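Local atomic coordinates of putative esterase (Sulfolobus solfataricus P2, PDB entry 2RAU), a protein that probably acts as a lipase or esterase of the alpha/beta-hydrolase clan and binds calcium, though its natural substrate is not established. Residues L66-I69 and V74-T77; H104-F109 and L115-N120; N160-S163 and D169-G172; P217-A222 and M243-V248. All coordinates share one frame; numbering follows the deposited sequence.

Contact 1 (L66-I69 and V74-T77)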
loop_
_atom_site.group_PDB
_atom_site.type_symbol
_atom_site.label_atom_id
_atom_site.label_comp_id
_atom_site.label_asym_id
_atom_site.label_seq_id
_atom_site.Cartn_x
_atom_site.Cartn_y
_atom_site.Cartn_z
ATOM N N LEU A 66 6.157 0.048 -3.611
ATOM C CA LEU A 66 6.130 -1.393 -3.344
ATOM C C LEU A 66 7.155 -2.208 -4.075
ATOM O O LEU A 66 7.459 -3.332 -3.671
ATOM C CB LEU A 66 4.732 -1.954 -3.570
ATOM C CG LEU A 66 3.799 -2.029 -2.365
ATOM C CD1 LEU A 66 3.893 -0.906 -1.338
ATOM C CD2 LEU A 66 2.411 -2.384 -2.697
ATOM N N VAL A 67 7.700 -1.643 -5.149
ATOM C CA VAL A 67 8.722 -2.314 -5.936
ATOM C C VAL A 67 10.101 -1.743 -5.620
ATOM O O VAL A 67 11.006 -2.468 -5.309
ATOM C CB VAL A 67 8.466 -2.168 -7.497
ATOM C CG1 VAL A 67 9.549 -2.899 -8.356
ATOM C CG2 VAL A 67 7.025 -2.563 -7.893
ATOM N N THR A 68 10.254 -0.432 -5.734
ATOM C CA THR A 68 11.564 0.157 -5.608
ATOM C C THR A 68 11.758 1.163 -4.450
ATOM O O THR A 68 12.842 1.747 -4.317
ATOM C CB THR A 68 12.025 0.802 -6.956
ATOM O OG1 THR A 68 11.021 1.693 -7.404
ATOM C CG2 THR A 68 12.309 -0.249 -8.058
ATOM N N ILE A 69 10.764 1.332 -3.580
ATOM C CA ILE A 69 10.900 2.205 -2.422
ATOM C C ILE A 69 11.377 3.580 -2.891
ATOM O O ILE A 69 12.318 4.172 -2.349
ATOM C CB ILE A 69 11.805 1.595 -1.308
ATOM C CG1 ILE A 69 11.643 0.037 -1.276
ATOM C CG2 ILE A 69 11.424 2.152 0.085
ATOM C CD1 ILE A 69 12.501 -0.681 -0.245
ATOM N N VAL A 74 12.929 8.995 -7.469
ATOM C CA VAL A 74 13.794 9.434 -6.378
ATOM C C VAL A 74 13.982 8.240 -5.449
ATOM O O VAL A 74 13.016 7.744 -4.892
ATOM C CB VAL A 74 13.227 10.651 -5.581
ATOM C CG1 VAL A 74 14.173 11.077 -4.431
ATOM C CG2 VAL A 74 12.889 11.797 -6.517
ATOM N N HIS A 75 15.222 7.764 -5.345
ATOM C CA HIS A 75 15.539 6.566 -4.566
ATOM C C HIS A 75 16.164 6.891 -3.194
ATOM O O HIS A 75 17.008 7.750 -3.058
ATOM C CB HIS A 75 16.484 5.702 -5.398
ATOM C CG HIS A 75 15.818 5.105 -6.597
ATOM N ND1 HIS A 75 15.674 5.795 -7.778
ATOM C CD2 HIS A 75 15.270 3.884 -6.809
ATOM C CE1 HIS A 75 15.087 5.025 -8.675
ATOM N NE2 HIS A 75 14.825 3.863 -8.117
ATOM N N TYR A 76 15.691 6.153 -2.210
ATOM C CA TYR A 76 16.003 6.327 -0.807
ATOM C C TYR A 76 16.771 5.152 -0.210
ATOM O O TYR A 76 17.390 5.304 0.838
ATOM C CB TYR A 76 14.696 6.579 -0.018
ATOM C CG TYR A 76 14.088 7.911 -0.336
ATOM C CD1 TYR A 76 14.601 9.057 0.235
ATOM C CD2 TYR A 76 13.029 8.038 -1.258
ATOM C CE1 TYR A 76 14.076 10.308 -0.079
ATOM C CE2 TYR A 76 12.521 9.271 -1.575
ATOM C CZ TYR A 76 13.031 10.403 -0.991
ATOM O OH TYR A 76 12.484 11.652 -1.240
ATOM N N THR A 77 16.720 3.989 -0.857
ATOM C CA THR A 77 17.380 2.776 -0.377
ATOM C C THR A 77 17.514 1.757 -1.499
ATOM O O THR A 77 17.038 1.987 -2.630
ATOM C CB THR A 77 16.581 2.161 0.802
ATOM O OG1 THR A 77 17.400 1.212 1.458
ATOM C CG2 THR A 77 15.262 1.535 0.391
HETATM O O HOH W 1 14.886 3.458 -3.330
#
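With OG1 of Thr-77 anti to the backbone N (chi1 -165°), its methyl CG2 falls between the N and the carbonyl carbon and comes against Ile-69, whose CG1 is swung to the unusual chi1 of -33°. The two side chains pass at a slant, and CD1 of Ile-69 comes within 3.6 Å of Thr-77 CG2. The same methyl also lies 3.9 Å from Ile-69 CB, so the isoleucine covers it with its root as well as its end. Ile-69 has positive phi and is the first residue past the helix to abandon helical angles; its carbonyl then faces the other segment. No direct hydrogen bond crosses here. Instead a water joins the backbones: it receives the N-H of Tyr-76 at 3.0 Å, and it can donate to Ile-69 O at 2.8 Å and to Thr-77 O at 2.7 Å, with more acceptors around it than it has protons. Ile-69 O also lies near the plane of the Tyr-76 ring, at its edge, 4.1 Å from CD2. The imidazole of His-75 stands beside Thr-68, whose hydroxyl is bonded to Ser-70. This surface turn joins the end of helix 63-68 to the small hairpin of strands 70-71 and 74-75. Pro-267 of helix 262-270 packs against Ile-69, Tyr-76 and Thr-77, while Val-67 faces strands 37-45 and 94-100.

Contact 2 (H104-F109 and L115-N120)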
loop_
_atom_site.group_PDB
_atom_site.type_symbol
_atom_site.label_atom_id
_atom_site.label_comp_id
_atom_site.label_asym_id
_atom_site.label_seq_id
_atom_site.Cartn_x
_atom_site.Cartn_y
_atom_site.Cartn_z
ATOM N N HIS A 104 -0.440 9.247 -7.044
ATOM C CA HIS A 104 0.917 9.180 -7.468
ATOM C C HIS A 104 1.299 10.183 -8.561
ATOM O O HIS A 104 2.463 10.235 -8.943
ATOM C CB HIS A 104 1.289 7.787 -7.911
ATOM C CG HIS A 104 2.747 7.499 -7.856
ATOM N ND1 HIS A 104 3.536 7.781 -6.745
ATOM C CD2 HIS A 104 3.568 6.900 -8.756
ATOM C CE1 HIS A 104 4.775 7.388 -6.993
ATOM N NE2 HIS A 104 4.818 6.844 -8.204
ATOM N N TYR A 105 0.339 10.997 -8.989
ATOM C CA TYR A 105 0.547 11.997 -10.041
ATOM C C TYR A 105 0.269 13.418 -9.546
ATOM O O TYR A 105 0.418 14.383 -10.315
ATOM C CB TYR A 105 -0.308 11.645 -11.272
ATOM C CG TYR A 105 0.247 10.392 -11.892
ATOM C CD1 TYR A 105 1.310 10.477 -12.738
ATOM C CD2 TYR A 105 -0.242 9.131 -11.544
ATOM C CE1 TYR A 105 1.893 9.363 -13.217
ATOM C CE2 TYR A 105 0.343 8.016 -12.004
ATOM C CZ TYR A 105 1.403 8.143 -12.869
ATOM O OH TYR A 105 2.030 7.059 -13.422
ATOM N N VAL A 106 -0.012 13.562 -8.254
ATOM C CA VAL A 106 -0.285 14.903 -7.654
ATOM C C VAL A 106 1.043 15.661 -7.324
ATOM O O VAL A 106 1.914 15.137 -6.630
ATOM C CB VAL A 106 -1.178 14.742 -6.388
ATOM C CG1 VAL A 106 -1.436 16.138 -5.654
ATOM C CG2 VAL A 106 -2.497 14.050 -6.748
ATOM N N PRO A 107 1.215 16.900 -7.844
ATOM C CA PRO A 107 2.404 17.622 -7.465
ATOM C C PRO A 107 2.423 17.961 -5.967
ATOM O O PRO A 107 1.394 18.262 -5.365
ATOM C CB PRO A 107 2.324 18.917 -8.270
ATOM C CG PRO A 107 1.276 18.692 -9.275
ATOM C CD PRO A 107 0.347 17.703 -8.701
ATOM N N PRO A 108 3.604 17.891 -5.353
ATOM C CA PRO A 108 3.695 18.121 -3.931
ATOM C C PRO A 108 3.501 19.578 -3.527
ATOM O O PRO A 108 3.216 19.875 -2.352
ATOM C CB PRO A 108 5.097 17.617 -3.611
ATOM C CG PRO A 108 5.899 17.916 -4.865
ATOM C CD PRO A 108 4.907 17.568 -5.969
ATOM N N PHE A 109 3.627 20.498 -4.479
ATOM C CA PHE A 109 3.581 21.929 -4.155
ATOM C C PHE A 109 2.177 22.493 -4.254
ATOM O O PHE A 109 1.985 23.654 -3.932
ATOM C CB PHE A 109 4.540 22.741 -5.052
ATOM C CG PHE A 109 4.347 22.494 -6.519
ATOM C CD1 PHE A 109 3.336 23.141 -7.231
ATOM C CD2 PHE A 109 5.103 21.530 -7.159
ATOM C CE1 PHE A 109 3.141 22.870 -8.553
ATOM C CE2 PHE A 109 4.908 21.269 -8.465
ATOM C CZ PHE A 109 3.892 21.916 -9.160
ATOM N N LEU A 115 -6.186 21.647 -5.191
ATOM C CA LEU A 115 -6.405 20.209 -5.107
ATOM C C LEU A 115 -7.897 19.795 -5.237
ATOM O O LEU A 115 -8.262 18.629 -4.977
ATOM C CB LEU A 115 -5.804 19.721 -3.786
ATOM C CG LEU A 115 -4.244 19.789 -3.772
ATOM C CD1 LEU A 115 -3.709 20.044 -2.417
ATOM C CD2 LEU A 115 -3.580 18.568 -4.418
ATOM N N SER A 116 -8.734 20.720 -5.707
ATOM C CA SER A 116 -10.182 20.480 -5.813
ATOM C C SER A 116 -10.496 19.399 -6.849
ATOM O O SER A 116 -11.540 18.771 -6.764
ATOM C CB SER A 116 -10.905 21.798 -6.102
ATOM O OG SER A 116 -10.578 22.253 -7.404
ATOM N N PHE A 117 -9.544 19.111 -7.763
ATOM C CA PHE A 117 -9.682 18.036 -8.723
ATOM C C PHE A 117 -9.735 16.655 -8.037
ATOM O O PHE A 117 -10.112 15.660 -8.675
ATOM C CB PHE A 117 -8.581 18.074 -9.794
ATOM C CG PHE A 117 -7.204 17.827 -9.276
ATOM C CD1 PHE A 117 -6.706 16.534 -9.125
ATOM C CD2 PHE A 117 -6.376 18.894 -8.955
ATOM C CE1 PHE A 117 -5.413 16.320 -8.616
ATOM C CE2 PHE A 117 -5.107 18.690 -8.468
ATOM C CZ PHE A 117 -4.612 17.400 -8.278
ATOM N N THR A 118 -9.341 16.596 -6.762
ATOM C CA THR A 118 -9.440 15.370 -5.969
ATOM C C THR A 118 -10.808 15.197 -5.256
ATOM O O THR A 118 -11.041 14.173 -4.598
ATOM C CB THR A 118 -8.338 15.286 -4.917
ATOM O OG1 THR A 118 -8.632 16.174 -3.836
ATOM C CG2 THR A 118 -6.963 15.573 -5.498
ATOM N N ALA A 119 -11.731 16.148 -5.422
ATOM C CA ALA A 119 -13.026 16.136 -4.693
ATOM C C ALA A 119 -13.832 14.840 -4.964
ATOM O O ALA A 119 -14.499 14.322 -4.079
ATOM C CB ALA A 119 -13.836 17.375 -5.054
ATOM N N ASN A 120 -13.756 14.286 -6.164
ATOM C CA ASN A 120 -14.478 13.040 -6.479
ATOM C C ASN A 120 -13.530 11.849 -6.637
ATOM O O ASN A 120 -13.767 10.947 -7.444
ATOM C CB ASN A 120 -15.344 13.225 -7.736
ATOM C CG ASN A 120 -16.353 14.296 -7.555
ATOM O OD1 ASN A 120 -17.306 14.111 -6.818
ATOM N ND2 ASN A 120 -16.156 15.437 -8.210
#
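Val-106 and Leu-115 mark the closest approach of the two backbones, with CA atoms 8.5 Å apart, a spacing that only side chains bridge, between extended chain at Val-106 and a 3-10 turn running through Ser-116 and Phe-117. Both segments belong to the long loop between strand 94-100 and helix 123-141. Val-106 carries the contact with both its methyls. CG1, anti to the backbone N (chi1 177°), presses on CD2 of Leu-115 at 3.5 Å, tight for two carbons, and the two side chains cross at about a right angle. CG2 goes instead to Phe-117, meeting CE1 at the ring edge, close to the ring plane, at 4.1 Å. The Phe-117 ring is also stacked with Tyr-35, and Val-207 of strand 207-209 touches Leu-115. Behind the apolar pair, Leu-115 O takes two bonds from one residue: Thr-118 N at 2.9 Å and Thr-118 OG1 at 2.7 Å, the hydroxyl lying nearly in line with the carbonyl at 165°. Across the gap the chemistry is wholly apolar, with no hydrogen bond between the segments, while the polar bonds at Leu-115 O stay within the turn that carries Leu-115 and Phe-117.

Contact 3 (N160-S163 and D169-G172)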
loop_
_atom_site.group_PDB
_atom_site.type_symbol
_atom_site.label_atom_id
_atom_site.label_comp_id
_atom_site.label_asym_id
_atom_site.label_seq_id
_atom_site.Cartn_x
_atom_site.Cartn_y
_atom_site.Cartn_z
ATOM N N ASN A 160 -13.566 -4.381 -0.701
ATOM C CA ASN A 160 -14.605 -3.625 -1.425
ATOM C C ASN A 160 -14.693 -4.038 -2.922
ATOM O O ASN A 160 -15.788 -4.235 -3.482
ATOM C CB ASN A 160 -14.340 -2.116 -1.273
ATOM C CG ASN A 160 -14.621 -1.621 0.122
ATOM O OD1 ASN A 160 -15.096 -2.381 0.959
ATOM N ND2 ASN A 160 -14.282 -0.358 0.404
ATOM N N TYR A 161 -13.536 -4.150 -3.566
ATOM C CA TYR A 161 -13.453 -4.614 -4.949
ATOM C C TYR A 161 -14.040 -6.024 -5.079
ATOM O O TYR A 161 -14.862 -6.286 -5.977
ATOM C CB TYR A 161 -11.992 -4.594 -5.472
ATOM C CG TYR A 161 -11.921 -4.944 -6.911
ATOM C CD1 TYR A 161 -12.021 -3.964 -7.886
ATOM C CD2 TYR A 161 -11.782 -6.278 -7.326
ATOM C CE1 TYR A 161 -12.001 -4.296 -9.220
ATOM C CE2 TYR A 161 -11.747 -6.607 -8.689
ATOM C CZ TYR A 161 -11.864 -5.613 -9.617
ATOM O OH TYR A 161 -11.844 -5.920 -10.970
ATOM N N SER A 162 -13.645 -6.911 -4.162
ATOM C CA SER A 162 -14.106 -8.281 -4.166
ATOM C C SER A 162 -15.599 -8.383 -3.936
ATOM O O SER A 162 -16.235 -9.210 -4.526
ATOM C CB SER A 162 -13.367 -9.115 -3.109
ATOM O OG SER A 162 -12.002 -9.217 -3.422
ATOM N N SER A 163 -16.159 -7.534 -3.084
ATOM C CA SER A 163 -17.582 -7.571 -2.826
ATOM C C SER A 163 -18.393 -7.348 -4.117
ATOM O O SER A 163 -19.540 -7.792 -4.206
ATOM C CB SER A 163 -17.964 -6.548 -1.756
ATOM O OG SER A 163 -18.052 -5.245 -2.284
ATOM N N ASP A 169 -13.513 -12.180 -11.087
ATOM C CA ASP A 169 -12.150 -11.643 -11.034
ATOM C C ASP A 169 -11.180 -12.216 -9.982
ATOM O O ASP A 169 -9.984 -12.194 -10.223
ATOM C CB ASP A 169 -12.211 -10.132 -10.789
ATOM C CG ASP A 169 -12.739 -9.347 -11.976
ATOM O OD1 ASP A 169 -12.920 -9.928 -13.086
ATOM O OD2 ASP A 169 -12.955 -8.114 -11.784
ATOM N N ILE A 170 -11.674 -12.698 -8.832
ATOM C CA ILE A 170 -10.808 -12.959 -7.653
ATOM C C ILE A 170 -10.914 -14.370 -7.131
ATOM O O ILE A 170 -12.008 -14.826 -6.846
ATOM C CB ILE A 170 -11.185 -12.003 -6.467
ATOM C CG1 ILE A 170 -11.263 -10.533 -6.929
ATOM C CG2 ILE A 170 -10.209 -12.159 -5.225
ATOM C CD1 ILE A 170 -9.982 -9.950 -7.626
ATOM N N LYS A 171 -9.779 -15.052 -7.002
ATOM C CA LYS A 171 -9.793 -16.418 -6.541
ATOM C C LYS A 171 -9.146 -16.596 -5.164
ATOM O O LYS A 171 -9.180 -17.683 -4.593
ATOM C CB LYS A 171 -9.122 -17.323 -7.574
ATOM C CG LYS A 171 -7.670 -17.051 -7.784
ATOM C CD LYS A 171 -7.041 -17.869 -8.887
ATOM C CE LYS A 171 -5.675 -17.317 -9.208
ATOM N NZ LYS A 171 -5.057 -17.912 -10.406
ATOM N N GLY A 172 -8.576 -15.522 -4.613
ATOM C CA GLY A 172 -7.949 -15.576 -3.311
ATOM C C GLY A 172 -7.666 -14.178 -2.818
ATOM O O GLY A 172 -7.335 -13.285 -3.611
#
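Tyr-161 of helix 153-169 meets Asp-169 and Ile-170, where that helix gives way to strand 170-176. From CB its ring is carried out with CG anti to the backbone N, chi1 -175°. CD2 and CE2 of Tyr-161 pass CD1 of Ile-170 obliquely, with CE2 3.9 Å from that methyl. At the tip OH donates to OD2 of Asp-169 at 2.6 Å, a short bond. The acceptor is met on its anti side, 30° out of the carboxylate plane, with ring and carboxylate planes 17° apart. Asp-169 is gripped further by salt bridges, OD1 to Lys-138 and OD2 to Lys-131, and the two ammonium groups would be expected to keep the carboxylate ionised. A phenylalanine in place of Tyr-161 would probably leave OD2 without its phenol donor, relying on Lys-131. Ile-170 also lays CG1 against Ser-162 OG at 3.8 Å, although that hydroxyl is bonded to Ala-158 O, and touches Ile-146 and Leu-148 of the neighbouring parallel strand. The contact thus closes the return from helix to strand in the beta-alpha-beta unit of strand 146-151, helix 153-169 and strand 170-176, a right-handed crossover of the kind that builds alpha/beta-hydrolase sheets.

Contact 4 (P217-A222 and M243-V248); sequences PIWSYA and MDSLYV
Trp-219 and Leu-246 meet from opposite directions, and this is the more fully packed part of a small contact between helices 218-224 and 238-248, for Leu-246 is buried and offers two methyls. The far end of the six-membered ring does the touching: CZ3 lies 4.1 Å from CD1 of Leu-246 and CH2 4.1 Å from its CD2, so the two methyls lie obliquely against the CZ3-CH2 bond. Trp-219 is placed by chi1 -58°, CG lying beside the backbone N and anti to the carbonyl carbon, which sends the long ring system out across the space between the helices. That reach is needed, since the nearest CA atoms, of Trp-219 and Met-243 (a selenomethionine), are 9.9 Å apart. NE1 is bonded to Arg-211 O, while Phe-266 meets the ring edge-to-face and Leu-242 and Leu-269 touch it.

The looser side is at Ser-245, partly exposed and modelled in two conformers. In one of them a single atom, OG, sits 4.1 Å from Trp-219 CH2, a glancing approach; the hydroxyl is bonded to Leu-242 O within its own helix. A bound tetraethylene glycol, probably left from crystallisation, lies about 4 Å from the Ser-245 side chain. Both helices fall between core strands 170-176 and 297-302, where alpha/beta-hydrolases often carry a cap insertion, as may be the case here. Across the gap the chemistry is dispersion between aromatic and aliphatic carbon, and the bond to Arg-211 O, with the packing round the ring, is likely to limit how far the indole can turn.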
loop_
_atom_site.group_PDB
_atom_site.type_symbol
_atom_site.label_atom_id
_atom_site.label_comp_id
_atom_site.label_asym_id
_atom_site.label_seq_id
_atom_site.Cartn_x
_atom_site.Cartn_y
_atom_site.Cartn_z
ATOM N N PRO A 217 11.416 16.031 4.107
ATOM C CA PRO A 217 12.778 15.469 3.942
ATOM C C PRO A 217 13.517 15.080 5.261
ATOM O O PRO A 217 14.583 14.472 5.177
ATOM C CB PRO A 217 13.517 16.578 3.212
ATOM C CG PRO A 217 12.800 17.820 3.579
ATOM C CD PRO A 217 11.357 17.424 3.613
ATOM N N ILE A 218 12.910 15.389 6.424
ATOM C CA ILE A 218 13.415 15.028 7.735
ATOM C C ILE A 218 13.781 13.573 7.840
ATOM O O ILE A 218 14.820 13.241 8.407
ATOM C CB ILE A 218 12.427 15.379 8.861
ATOM C CG1 ILE A 218 13.029 14.992 10.235
ATOM C CG2 ILE A 218 11.060 14.769 8.672
ATOM C CD1 ILE A 218 12.319 15.684 11.440
ATOM N N TRP A 219 12.988 12.687 7.262
ATOM C CA TRP A 219 13.277 11.242 7.387
ATOM C C TRP A 219 14.584 10.853 6.706
ATOM O O TRP A 219 15.449 10.198 7.294
ATOM C CB TRP A 219 12.115 10.422 6.837
ATOM C CG TRP A 219 10.794 10.698 7.516
ATOM C CD1 TRP A 219 9.858 11.601 7.132
ATOM C CD2 TRP A 219 10.289 10.071 8.686
ATOM N NE1 TRP A 219 8.821 11.615 8.011
ATOM C CE2 TRP A 219 9.062 10.682 8.983
ATOM C CE3 TRP A 219 10.769 9.063 9.529
ATOM C CZ2 TRP A 219 8.271 10.291 10.052
ATOM C CZ3 TRP A 219 9.988 8.680 10.581
ATOM C CH2 TRP A 219 8.749 9.293 10.831
ATOM N N SER A 220 14.749 11.298 5.473
ATOM C CA SER A 220 15.985 11.059 4.742
ATOM C C SER A 220 17.214 11.713 5.420
ATOM O O SER A 220 18.279 11.120 5.448
ATOM C CB SER A 220 15.793 11.466 3.254
ATOM O OG SER A 220 15.797 12.871 3.098
ATOM N N TYR A 221 17.071 12.943 5.920
ATOM C CA TYR A 221 18.153 13.628 6.612
ATOM C C TYR A 221 18.586 12.807 7.830
ATOM O O TYR A 221 19.765 12.639 8.063
ATOM C CB TYR A 221 17.721 15.023 7.022
ATOM C CG TYR A 221 18.715 15.716 7.899
ATOM C CD1 TYR A 221 19.824 16.335 7.352
ATOM C CD2 TYR A 221 18.598 15.678 9.301
ATOM C CE1 TYR A 221 20.774 16.953 8.170
ATOM C CE2 TYR A 221 19.530 16.271 10.105
ATOM C CZ TYR A 221 20.621 16.906 9.544
ATOM O OH TYR A 221 21.552 17.500 10.349
ATOM N N ALA A 222 17.610 12.305 8.580
ATOM C CA ALA A 222 17.825 11.559 9.831
ATOM C C ALA A 222 18.393 10.163 9.614
ATOM O O ALA A 222 19.132 9.653 10.455
ATOM C CB ALA A 222 16.551 11.504 10.643
HETATM N N MSE A 243 11.917 7.402 15.371
HETATM C CA MSE A 243 11.556 5.995 15.651
HETATM C C MSE A 243 10.556 5.886 16.797
HETATM O O MSE A 243 9.640 5.061 16.744
HETATM C CB MSE A 243 12.792 5.151 15.917
HETATM C CG MSE A 243 13.632 4.911 14.650
HETATM SE SE MSE A 243 12.822 3.865 13.255
HETATM C CE MSE A 243 12.969 2.122 14.037
ATOM N N ASP A 244 10.718 6.707 17.835
ATOM C CA ASP A 244 9.739 6.678 18.912
ATOM C C ASP A 244 8.363 7.222 18.443
ATOM O O ASP A 244 7.318 6.796 18.981
ATOM C CB ASP A 244 10.195 7.367 20.212
ATOM C CG ASP A 244 9.464 6.859 21.411
ATOM O OD1 ASP A 244 9.523 5.623 21.650
ATOM O OD2 ASP A 244 8.878 7.702 22.146
ATOM N N SER A 245 8.343 8.150 17.476
ATOM C CA SER A 245 7.053 8.628 16.958
ATOM C C SER A 245 6.309 7.494 16.245
ATOM O O SER A 245 5.080 7.409 16.341
ATOM C CB SER A 245 7.187 9.852 16.038
ATOM O OG SER A 245 7.737 9.533 14.777
ATOM N N LEU A 246 7.053 6.621 15.554
ATOM C CA LEU A 246 6.467 5.423 14.953
ATOM C C LEU A 246 5.984 4.417 16.008
ATOM O O LEU A 246 4.971 3.784 15.850
ATOM C CB LEU A 246 7.469 4.747 14.002
ATOM C CG LEU A 246 7.830 5.623 12.768
ATOM C CD1 LEU A 246 8.940 4.990 11.911
ATOM C CD2 LEU A 246 6.604 6.001 11.912
ATOM N N TYR A 247 6.736 4.268 17.090
ATOM C CA TYR A 247 6.347 3.385 18.159
ATOM C C TYR A 247 5.054 3.805 18.805
ATOM O O TYR A 247 4.176 2.976 19.042
ATOM C CB TYR A 247 7.443 3.345 19.200
ATOM C CG TYR A 247 7.157 2.484 20.405
ATOM C CD1 TYR A 247 7.181 1.085 20.329
ATOM C CD2 TYR A 247 6.920 3.067 21.634
ATOM C CE1 TYR A 247 6.979 0.345 21.425
ATOM C CE2 TYR A 247 6.709 2.342 22.706
ATOM C CZ TYR A 247 6.717 0.968 22.602
ATOM O OH TYR A 247 6.519 0.240 23.727
ATOM N N VAL A 248 4.961 5.092 19.115
ATOM C CA VAL A 248 3.824 5.643 19.844
ATOM C C VAL A 248 2.514 5.484 19.047
ATOM O O VAL A 248 1.498 5.263 19.639
ATOM C CB VAL A 248 4.133 7.101 20.224
ATOM C CG1 VAL A 248 2.924 7.877 20.512
ATOM C CG2 VAL A 248 5.075 7.103 21.420
#

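Overall arrangement
Taken from the N terminus, the four contacts follow one another in series, none enclosing or crossing another. Contact 1 closes a tight turn after helix 63-68. Contact 2 draws together the long loop between strand 94-100 and helix 123-141, and contact 3 closes the return from helix 153-169 into strand 170-176 of the main sheet. Contact 4 spans the longest intervening stretch of chain, twenty residues, and joins helices 218-224 and 238-248. Contacts 1 and 4 touch, Tyr-76 CE1 packing on Ser-220 CB at 3.9 Å, with centres about 17 Å apart. Contact 3 lies across the chain's centre from both, its centre about 35 Å from that of contact 4.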